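Long-range contacts in endoglucanase (Ruminococcus champanellensis, PDB 6WQP), which probably hydrolyses the beta-glucosidic bonds of cellulose and related polysaccharides, as a glycoside hydrolase of family 5: residues A[77-82]-A[118-123]; A[32-37]-A[51-56]; A[240-245]-A[268-273]. One frame throughout, in Å; residues are numbered along the deposited sequence.

The three contacts belong to one parallel eight-stranded barrel. Contacts 1 and 2 join loops at the C-terminal strand ends, where such barrels carry their active site. Their centres are 12 Å apart and they touch: Ser79 OG lies 2.8 Å from Asp34 O and Asp82 OD2 lies 2.9 Å from Thr37 N, both probable hydrogen bonds. A sodium ion ends contact 1, about 9 Å from the side chain of Thr37. Contact 3 packs the end of strand 236-241 and its following loop on helix 260-278, on the opposite side of the chain's centre; its own centre is 25 Å from that of contact 1 and 28 Å from that of contact 2.

Contact 1: residues A[77-82]-A[118-123]; sequences PVSWID and IHHEND. With NA (sodium ion), chain F.
The two backbones run closest at Ser79 and His119, whose CA atoms are 4.7 Å apart, and have spread to 5.9 Å between the CA atoms of Ile81 and Glu121. Both segments are loops leaving neighbouring parallel strands, 73-76 and 113-117, of the TIM barrel, at the C-terminal strand ends where this fold carries its active site. The carboxylate of Glu121 accepts two hydrogen bonds from the opposite loop. Its chain folds about the CB-CG bond (chi2 -61°), which carries OE2 back to take the amide of Trp80 at 2.8 Å, N to OE2, from 37° above the carboxylate plane. The same oxygen receives a weak second bond from the N of Ile81, while OE1 meets the indole N-H of Trp124. With an alanine in place of Glu121, the amides of Trp80 and Ile81 would probably lose their buried acceptor, and the Trp124 indole its mate. His120 N donates to Ser79 OG at 2.9 Å and a fairly straight 157°; that hydroxyl is also bonded to the carbonyl of Asp34, so it links three loops. Pro77 lays CB over one face of the His119 imidazole, 3.6 Å from the ring centroid, a CH-pi contact, and ND1 of this ring bonds to Asn117. The Ile118 side chain runs roughly perpendicular to that of Trp80, CG2 lying 3.6 Å from CD1 of the indole, whose NE1 bonds to Asn117 O. At the outer end Ile81 CD1 rests 3.6 Å from Asp123 CB, and Ile81 O binds the sodium ion at 2.5 Å, together with Thr84 O and four waters.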
loop_
_atom_site.group_PDB
_atom_site.type_symbol
_atom_site.label_atom_id
_atom_site.label_comp_id
_atom_site.label_asym_id
_atom_site.label_seq_id
_atom_site.Cartn_x
_atom_site.Cartn_y
_atom_site.Cartn_z
ATOM N N PRO A 77 4.359 -4.476 0.332
ATOM C CA PRO A 77 4.153 -4.119 1.744
ATOM C C PRO A 77 5.174 -4.841 2.608
ATOM O O PRO A 77 5.403 -6.042 2.443
ATOM C CB PRO A 77 2.724 -4.596 2.035
ATOM C CG PRO A 77 2.494 -5.706 1.038
ATOM C CD PRO A 77 3.275 -5.319 -0.200
ATOM N N VAL A 78 5.807 -4.100 3.513
ATOM C CA VAL A 78 6.875 -4.652 4.338
ATOM C C VAL A 78 6.625 -4.276 5.783
ATOM O O VAL A 78 6.558 -3.086 6.116
ATOM C CB VAL A 78 8.261 -4.163 3.892
ATOM C CG1 VAL A 78 9.331 -4.669 4.868
ATOM C CG2 VAL A 78 8.580 -4.613 2.500
ATOM N N SER A 79 6.529 -5.280 6.647
ATOM C CA SER A 79 6.504 -5.063 8.085
ATOM C C SER A 79 7.921 -5.208 8.624
ATOM O O SER A 79 8.557 -6.248 8.435
ATOM C CB SER A 79 5.540 -6.024 8.771
ATOM O OG SER A 79 4.205 -5.746 8.365
ATOM N N TRP A 80 8.419 -4.153 9.263
ATOM C CA TRP A 80 9.790 -4.098 9.749
ATOM C C TRP A 80 9.909 -4.389 11.244
ATOM O O TRP A 80 11.016 -4.652 11.715
ATOM C CB TRP A 80 10.400 -2.716 9.455
ATOM C CG TRP A 80 10.342 -2.340 7.994
ATOM C CD1 TRP A 80 9.284 -1.794 7.328
ATOM C CD2 TRP A 80 11.393 -2.483 7.031
ATOM N NE1 TRP A 80 9.603 -1.605 6.008
ATOM C CE2 TRP A 80 10.894 -2.013 5.801
ATOM C CE3 TRP A 80 12.700 -2.970 7.085
ATOM C CZ2 TRP A 80 11.651 -2.015 4.637
ATOM C CZ3 TRP A 80 13.459 -2.961 5.931
ATOM C CH2 TRP A 80 12.931 -2.494 4.716
ATOM N N ILE A 81 8.795 -4.386 11.985
ATOM C CA ILE A 81 8.859 -4.380 13.445
ATOM C C ILE A 81 9.627 -5.589 13.978
ATOM O O ILE A 81 10.442 -5.465 14.897
ATOM C CB ILE A 81 7.444 -4.310 14.040
ATOM C CG1 ILE A 81 7.516 -4.382 15.565
ATOM C CG2 ILE A 81 6.570 -5.436 13.492
ATOM C CD1 ILE A 81 6.224 -4.006 16.243
ATOM N N ASP A 82 9.360 -6.783 13.434
ATOM C CA ASP A 82 10.019 -7.988 13.944
ATOM C C ASP A 82 11.487 -8.067 13.551
ATOM O O ASP A 82 12.187 -8.978 14.021
ATOM C CB ASP A 82 9.282 -9.239 13.452
ATOM C CG ASP A 82 7.862 -9.330 13.979
ATOM O OD1 ASP A 82 7.634 -9.017 15.161
ATOM O OD2 ASP A 82 6.972 -9.722 13.196
ATOM N N ILE A 118 6.472 0.958 4.998
ATOM C CA ILE A 118 6.398 0.238 6.269
ATOM C C ILE A 118 4.931 -0.109 6.470
ATOM O O ILE A 118 4.053 0.673 6.081
ATOM C CB ILE A 118 6.962 1.032 7.466
ATOM C CG1 ILE A 118 5.991 2.108 7.958
ATOM C CG2 ILE A 118 8.311 1.642 7.105
ATOM C CD1 ILE A 118 6.624 3.048 8.970
ATOM N N HIS A 119 4.652 -1.284 7.049
ATOM C CA HIS A 119 3.300 -1.830 7.006
ATOM C C HIS A 119 2.784 -2.026 8.419
ATOM O O HIS A 119 2.277 -1.072 9.027
ATOM C CB HIS A 119 3.270 -3.098 6.139
ATOM C CG HIS A 119 1.931 -3.386 5.527
ATOM N ND1 HIS A 119 1.428 -2.682 4.453
ATOM C CD2 HIS A 119 0.989 -4.306 5.841
ATOM C CE1 HIS A 119 0.241 -3.159 4.128
ATOM N NE2 HIS A 119 -0.053 -4.141 4.960
ATOM N N HIS A 120 2.834 -3.235 8.986
ATOM C CA HIS A 120 2.137 -3.480 10.254
ATOM C C HIS A 120 3.006 -3.064 11.441
ATOM O O HIS A 120 3.544 -3.887 12.194
ATOM C CB HIS A 120 1.717 -4.938 10.390
ATOM C CG HIS A 120 0.662 -5.355 9.415
ATOM N ND1 HIS A 120 -0.469 -4.601 9.175
ATOM C CD2 HIS A 120 0.566 -6.447 8.620
ATOM C CE1 HIS A 120 -1.211 -5.211 8.265
ATOM N NE2 HIS A 120 -0.605 -6.331 7.912
ATOM N N GLU A 121 3.096 -1.745 11.634
ATOM C CA GLU A 121 3.946 -1.168 12.661
ATOM C C GLU A 121 3.152 -0.664 13.860
ATOM O O GLU A 121 3.710 0.038 14.705
ATOM C CB GLU A 121 4.774 -0.029 12.059
ATOM C CG GLU A 121 5.646 -0.466 10.869
ATOM C CD GLU A 121 6.658 -1.530 11.244
ATOM O OE1 GLU A 121 7.507 -1.264 12.107
ATOM O OE2 GLU A 121 6.601 -2.650 10.685
ATOM N N ASN A 122 1.874 -1.047 13.972
ATOM C CA ASN A 122 0.950 -0.382 14.893
ATOM C C ASN A 122 1.310 -0.587 16.353
ATOM O O ASN A 122 0.831 0.173 17.203
ATOM C CB ASN A 122 -0.473 -0.882 14.653
ATOM C CG ASN A 122 -0.905 -0.730 13.219
ATOM O OD1 ASN A 122 -1.140 -1.729 12.535
ATOM N ND2 ASN A 122 -1.038 0.494 12.757
ATOM N N ASP A 123 2.108 -1.605 16.672
ATOM C CA ASP A 123 2.489 -1.819 18.064
ATOM C C ASP A 123 3.193 -0.606 18.637
ATOM O O ASP A 123 3.092 -0.335 19.840
ATOM C CB ASP A 123 3.398 -3.036 18.184
ATOM C CG ASP A 123 2.635 -4.329 18.157
ATOM O OD1 ASP A 123 1.421 -4.298 17.876
ATOM O OD2 ASP A 123 3.251 -5.379 18.429
HETATM NA NA NA F . 11.559 -5.482 17.105
HETATM O O HOH W 1 12.509 -7.845 16.658
HETATM O O HOH W 2 13.008 -5.061 19.226
HETATM O O HOH W 3 10.138 -6.693 18.379
HETATM O O HOH W 4 10.865 -3.371 17.503
#

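Contact 2: residues A[32-37]-A[51-56]; sequences TLDATT and TAWGCP
With CG anti to its carbonyl carbon (chi1 -71°), Trp53 lies with one indole face against the backbone of Ala35 and Thr36. Ala35 CA stands 3.5 Å from the centroid of the six-membered ring and only 4° off its normal, a CH-pi contact made by the main chain itself, while the Ala35 methyl sits over the same face with CB 3.5 Å from Trp53 CD2. Thr36 N is 3.3 Å above the indole plane, and Thr36 OG1 approaches Trp53 CZ2 at 3.6 Å, the two side chains sharing one heading. These are loops of the TIM barrel: 32-37 follows its first strand, 26-29, and 51-56 follows the short helix 46-50, so that the chain folds back over its own loop. Each segment holds a type I beta turn, Thr32 to Ala35 and Thr51 to Gly54. The first is braced by Thr32 N, which donates to Asp34 OD1 at 2.8 Å and 165°. Thr32 meets the other segment at Cys55, OG1 to SG 3.9 Å, though this hydroxyl is hydrogen-bonded to Gly30 O and to Arg338. Beyond the indole, Thr37 CG2 packs on the methyl of Ala52, 3.5 Å from its CB.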
loop_
_atom_site.group_PDB
_atom_site.type_symbol
_atom_site.label_atom_id
_atom_site.label_comp_id
_atom_site.label_asym_id
_atom_site.label_seq_id
_atom_site.Cartn_x
_atom_site.Cartn_y
_atom_site.Cartn_z
ATOM N N THR A 32 2.979 -11.419 2.783
ATOM C CA THR A 32 4.320 -11.919 2.495
ATOM C C THR A 32 5.351 -11.176 3.351
ATOM O O THR A 32 5.561 -11.546 4.512
ATOM C CB THR A 32 4.582 -11.775 0.995
ATOM O OG1 THR A 32 3.499 -12.364 0.277
ATOM C CG2 THR A 32 5.867 -12.459 0.567
ATOM N N LEU A 33 6.017 -10.147 2.810
ATOM C CA LEU A 33 6.962 -9.435 3.653
ATOM C C LEU A 33 6.265 -8.603 4.717
ATOM O O LEU A 33 6.944 -8.121 5.645
ATOM C CB LEU A 33 7.890 -8.540 2.826
ATOM C CG LEU A 33 8.729 -9.286 1.799
ATOM C CD1 LEU A 33 9.691 -8.342 1.105
ATOM C CD2 LEU A 33 9.476 -10.448 2.447
ATOM N N ASP A 34 4.949 -8.418 4.597
ATOM C CA ASP A 34 4.128 -7.762 5.609
ATOM C C ASP A 34 3.715 -8.702 6.745
ATOM O O ASP A 34 3.163 -8.234 7.752
ATOM C CB ASP A 34 2.867 -7.154 4.957
ATOM C CG ASP A 34 2.182 -8.101 3.958
ATOM O OD1 ASP A 34 2.873 -8.649 3.077
ATOM O OD2 ASP A 34 0.941 -8.266 4.046
ATOM N N ALA A 35 3.967 -10.008 6.624
ATOM C CA ALA A 35 3.569 -10.931 7.677
ATOM C C ALA A 35 4.364 -10.665 8.958
ATOM O O ALA A 35 5.588 -10.493 8.922
ATOM C CB ALA A 35 3.764 -12.366 7.208
ATOM N N THR A 36 3.665 -10.615 10.088
ATOM C CA THR A 36 4.296 -10.431 11.389
ATOM C C THR A 36 4.142 -11.707 12.202
ATOM O O THR A 36 3.232 -12.511 11.977
ATOM C CB THR A 36 3.691 -9.251 12.163
ATOM O OG1 THR A 36 2.280 -9.419 12.291
ATOM C CG2 THR A 36 4.005 -7.917 11.480
ATOM N N THR A 37 5.063 -11.883 13.157
ATOM C CA THR A 37 5.093 -13.029 14.059
ATOM C C THR A 37 5.255 -12.566 15.501
ATOM O O THR A 37 5.723 -13.337 16.356
ATOM C CB THR A 37 6.235 -13.986 13.692
ATOM O OG1 THR A 37 7.482 -13.308 13.810
ATOM C CG2 THR A 37 6.075 -14.505 12.263
ATOM N N THR A 51 7.192 -16.555 5.088
ATOM C CA THR A 51 6.324 -17.715 4.953
ATOM C C THR A 51 5.346 -17.870 6.107
ATOM O O THR A 51 4.596 -18.849 6.135
ATOM C CB THR A 51 7.154 -18.999 4.828
ATOM O OG1 THR A 51 7.892 -19.235 6.039
ATOM C CG2 THR A 51 8.132 -18.910 3.649
ATOM N N ALA A 52 5.316 -16.916 7.039
ATOM C CA ALA A 52 4.611 -17.107 8.303
ATOM C C ALA A 52 3.102 -17.173 8.124
ATOM O O ALA A 52 2.413 -17.805 8.930
ATOM C CB ALA A 52 4.979 -15.973 9.265
ATOM N N TRP A 53 2.570 -16.530 7.092
ATOM C CA TRP A 53 1.136 -16.517 6.848
ATOM C C TRP A 53 0.747 -17.425 5.686
ATOM O O TRP A 53 -0.350 -17.293 5.138
ATOM C CB TRP A 53 0.671 -15.081 6.622
ATOM C CG TRP A 53 0.692 -14.253 7.881
ATOM C CD1 TRP A 53 0.991 -14.682 9.149
ATOM C CD2 TRP A 53 0.416 -12.858 7.986
ATOM N NE1 TRP A 53 0.897 -13.635 10.033
ATOM C CE2 TRP A 53 0.556 -12.503 9.342
ATOM C CE3 TRP A 53 0.057 -11.872 7.060
ATOM C CZ2 TRP A 53 0.343 -11.205 9.800
ATOM C CZ3 TRP A 53 -0.147 -10.587 7.515
ATOM C CH2 TRP A 53 -0.001 -10.263 8.869
ATOM N N GLY A 54 1.626 -18.347 5.306
ATOM C CA GLY A 54 1.284 -19.410 4.391
ATOM C C GLY A 54 1.775 -19.239 2.971
ATOM O O GLY A 54 1.723 -20.204 2.202
ATOM N N CYS A 55 2.244 -18.058 2.593
ATOM C CA CYS A 55 2.719 -17.883 1.232
ATOM C C CYS A 55 4.061 -18.595 1.036
ATOM O O CYS A 55 4.888 -18.664 1.956
ATOM C CB CYS A 55 2.870 -16.409 0.901
ATOM S SG CYS A 55 1.282 -15.569 0.771
ATOM N N PRO A 56 4.300 -19.140 -0.155
ATOM C CA PRO A 56 5.633 -19.659 -0.476
ATOM C C PRO A 56 6.609 -18.508 -0.670
ATOM O O PRO A 56 6.217 -17.372 -0.944
ATOM C CB PRO A 56 5.403 -20.432 -1.781
ATOM C CG PRO A 56 4.330 -19.603 -2.476
ATOM C CD PRO A 56 3.434 -19.070 -1.350
#

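Contact 3: residues A[240-245]-A[268-273]; sequences IHSYSP and WTLQEI
Ile240, Ser242 and Ser244 meet Thr269 and Ile273 without any ring between them; the flat groups of 240-245, His241 and Tyr243, alternate with them along the chain and belong to other partners. The imidazole of His241 is bonded through ND1 to Gln164 and through NE2 to Asp239, and the phenol of Tyr243 meets the ring of Phe333 with the planes at about 50°. The contact is a beta-alpha packing of the TIM barrel: the end of strand 236-241 and the loop after it lie against helix 260-278, which leads on to the next strand, 284-289, in a beta-alpha-beta crossover. Near the strand the packing is apolar. The side chains of Ile240 and Ile273 overlap head to tail, and Ile240 CG2 comes 3.7 Å from Ile273 CD1; both side chains also rest on Val284 of the following strand. Past the strand end the surface turns polar on one side only. Tyr243 is the centre of an inverse gamma turn, and this tight bend probably helps to bring the hydroxyls of Ser242 and Ser244 together, OG to OG at 2.7 Å, in a hydrogen bond whose direction is open. The helix answers with a methyl. In Thr269 the hydroxyl stands beside the amide nitrogen (chi1 -64°) and CG2 opposite it, which brings that carbon 3.8 Å from Ser242 OG and 3.7 Å from Ser244 OG, whereas OG1 turns back to the helix carbonyl of Gln265. The methyl faces the serine pair, whose hydroxyls are bonded to each other. Leu270 touches this side more loosely, its body lying on Ile286, Tyr307 and Ile310. Between the isoleucines and the serine pair, Ile273 CD1 also approaches Ser242 CB at 4.0 Å.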
loop_
_atom_site.group_PDB
_atom_site.type_symbol
_atom_site.label_atom_id
_atom_site.label_comp_id
_atom_site.label_asym_id
_atom_site.label_seq_id
_atom_site.Cartn_x
_atom_site.Cartn_y
_atom_site.Cartn_z
ATOM N N ILE A 240 -5.088 5.986 -0.851
ATOM C CA ILE A 240 -6.370 5.623 -0.268
ATOM C C ILE A 240 -6.594 4.143 -0.526
ATOM O O ILE A 240 -6.332 3.649 -1.627
ATOM C CB ILE A 240 -7.532 6.448 -0.858
ATOM C CG1 ILE A 240 -7.353 7.937 -0.525
ATOM C CG2 ILE A 240 -8.854 5.914 -0.339
ATOM C CD1 ILE A 240 -7.335 8.241 0.937
ATOM N N HIS A 241 -7.065 3.434 0.486
ATOM C CA HIS A 241 -7.456 2.036 0.365
ATOM C C HIS A 241 -8.974 2.004 0.359
ATOM O O HIS A 241 -9.610 2.612 1.224
ATOM C CB HIS A 241 -6.878 1.219 1.524
ATOM C CG HIS A 241 -5.383 1.291 1.624
ATOM N ND1 HIS A 241 -4.691 0.778 2.694
ATOM C CD2 HIS A 241 -4.444 1.808 0.792
ATOM C CE1 HIS A 241 -3.397 0.972 2.530
ATOM N NE2 HIS A 241 -3.217 1.601 1.385
ATOM N N SER A 242 -9.565 1.337 -0.635
ATOM C CA SER A 242 -11.017 1.426 -0.819
ATOM C C SER A 242 -11.570 0.078 -1.305
ATOM O O SER A 242 -11.766 -0.150 -2.496
ATOM C CB SER A 242 -11.380 2.559 -1.787
ATOM O OG SER A 242 -12.772 2.835 -1.777
ATOM N N TYR A 243 -11.856 -0.798 -0.343
ATOM C CA TYR A 243 -12.513 -2.078 -0.612
ATOM C C TYR A 243 -14.022 -1.836 -0.641
ATOM O O TYR A 243 -14.765 -2.159 0.288
ATOM C CB TYR A 243 -12.129 -3.113 0.438
ATOM C CG TYR A 243 -10.651 -3.453 0.525
ATOM C CD1 TYR A 243 -9.775 -2.663 1.263
ATOM C CD2 TYR A 243 -10.143 -4.582 -0.095
ATOM C CE1 TYR A 243 -8.427 -2.981 1.358
ATOM C CE2 TYR A 243 -8.799 -4.912 -0.003
ATOM C CZ TYR A 243 -7.948 -4.109 0.726
ATOM O OH TYR A 243 -6.607 -4.422 0.828
ATOM N N SER A 244 -14.485 -1.258 -1.754
ATOM C CA SER A 244 -15.845 -0.774 -1.873
ATOM C C SER A 244 -16.549 -1.425 -3.060
ATOM O O SER A 244 -15.909 -1.745 -4.067
ATOM C CB SER A 244 -15.852 0.752 -2.043
ATOM O OG SER A 244 -14.891 1.347 -1.189
ATOM N N PRO A 245 -17.869 -1.646 -2.965
ATOM C CA PRO A 245 -18.696 -1.308 -1.795
ATOM C C PRO A 245 -18.503 -2.302 -0.650
ATOM O O PRO A 245 -18.375 -3.506 -0.865
ATOM C CB PRO A 245 -20.122 -1.341 -2.348
ATOM C CG PRO A 245 -20.061 -2.309 -3.484
ATOM C CD PRO A 245 -18.656 -2.282 -4.041
ATOM N N TRP A 268 -20.336 7.139 -6.435
ATOM C CA TRP A 268 -20.179 8.181 -5.427
ATOM C C TRP A 268 -18.881 8.009 -4.648
ATOM O O TRP A 268 -18.209 8.992 -4.335
ATOM C CB TRP A 268 -21.382 8.183 -4.482
ATOM C CG TRP A 268 -22.620 8.719 -5.125
ATOM C CD1 TRP A 268 -23.733 8.014 -5.477
ATOM C CD2 TRP A 268 -22.864 10.077 -5.511
ATOM N NE1 TRP A 268 -24.660 8.853 -6.050
ATOM C CE2 TRP A 268 -24.150 10.123 -6.084
ATOM C CE3 TRP A 268 -22.121 11.259 -5.424
ATOM C CZ2 TRP A 268 -24.711 11.302 -6.569
ATOM C CZ3 TRP A 268 -22.681 12.429 -5.908
ATOM C CH2 TRP A 268 -23.961 12.443 -6.470
ATOM N N THR A 269 -18.508 6.771 -4.337
ATOM C CA THR A 269 -17.351 6.528 -3.477
ATOM C C THR A 269 -16.055 6.960 -4.158
ATOM O O THR A 269 -15.243 7.683 -3.566
ATOM C CB THR A 269 -17.293 5.044 -3.091
ATOM O OG1 THR A 269 -18.439 4.702 -2.301
ATOM C CG2 THR A 269 -16.021 4.737 -2.317
ATOM N N LEU A 270 -15.845 6.529 -5.406
ATOM C CA LEU A 270 -14.638 6.904 -6.134
ATOM C C LEU A 270 -14.676 8.362 -6.563
ATOM O O LEU A 270 -13.625 9.001 -6.685
ATOM C CB LEU A 270 -14.457 6.000 -7.348
ATOM C CG LEU A 270 -14.598 4.520 -7.001
ATOM C CD1 LEU A 270 -14.363 3.628 -8.215
ATOM C CD2 LEU A 270 -13.636 4.133 -5.882
ATOM N N GLN A 271 -15.868 8.914 -6.793
ATOM C CA GLN A 271 -15.959 10.351 -7.019
ATOM C C GLN A 271 -15.449 11.126 -5.810
ATOM O O GLN A 271 -14.763 12.149 -5.963
ATOM C CB GLN A 271 -17.396 10.742 -7.341
ATOM C CG GLN A 271 -17.563 12.226 -7.542
ATOM C CD GLN A 271 -18.947 12.586 -8.026
ATOM O OE1 GLN A 271 -19.913 12.535 -7.269
ATOM N NE2 GLN A 271 -19.054 12.941 -9.295
ATOM N N GLU A 272 -15.773 10.659 -4.598
ATOM C CA GLU A 272 -15.311 11.365 -3.401
ATOM C C GLU A 272 -13.790 11.348 -3.303
ATOM O O GLU A 272 -13.173 12.341 -2.889
ATOM C CB GLU A 272 -15.942 10.752 -2.149
ATOM C CG GLU A 272 -15.487 11.390 -0.837
ATOM C CD GLU A 272 -16.192 10.818 0.382
ATOM O OE1 GLU A 272 -16.274 9.579 0.499
ATOM O OE2 GLU A 272 -16.659 11.614 1.226
ATOM N N ILE A 273 -13.166 10.229 -3.670
ATOM C CA ILE A 273 -11.706 10.174 -3.668
ATOM C C ILE A 273 -11.144 11.220 -4.616
ATOM O O ILE A 273 -10.194 11.943 -4.281
ATOM C CB ILE A 273 -11.212 8.756 -4.017
ATOM C CG1 ILE A 273 -11.683 7.778 -2.945
ATOM C CG2 ILE A 273 -9.694 8.735 -4.141
ATOM C CD1 ILE A 273 -11.267 6.347 -3.174
#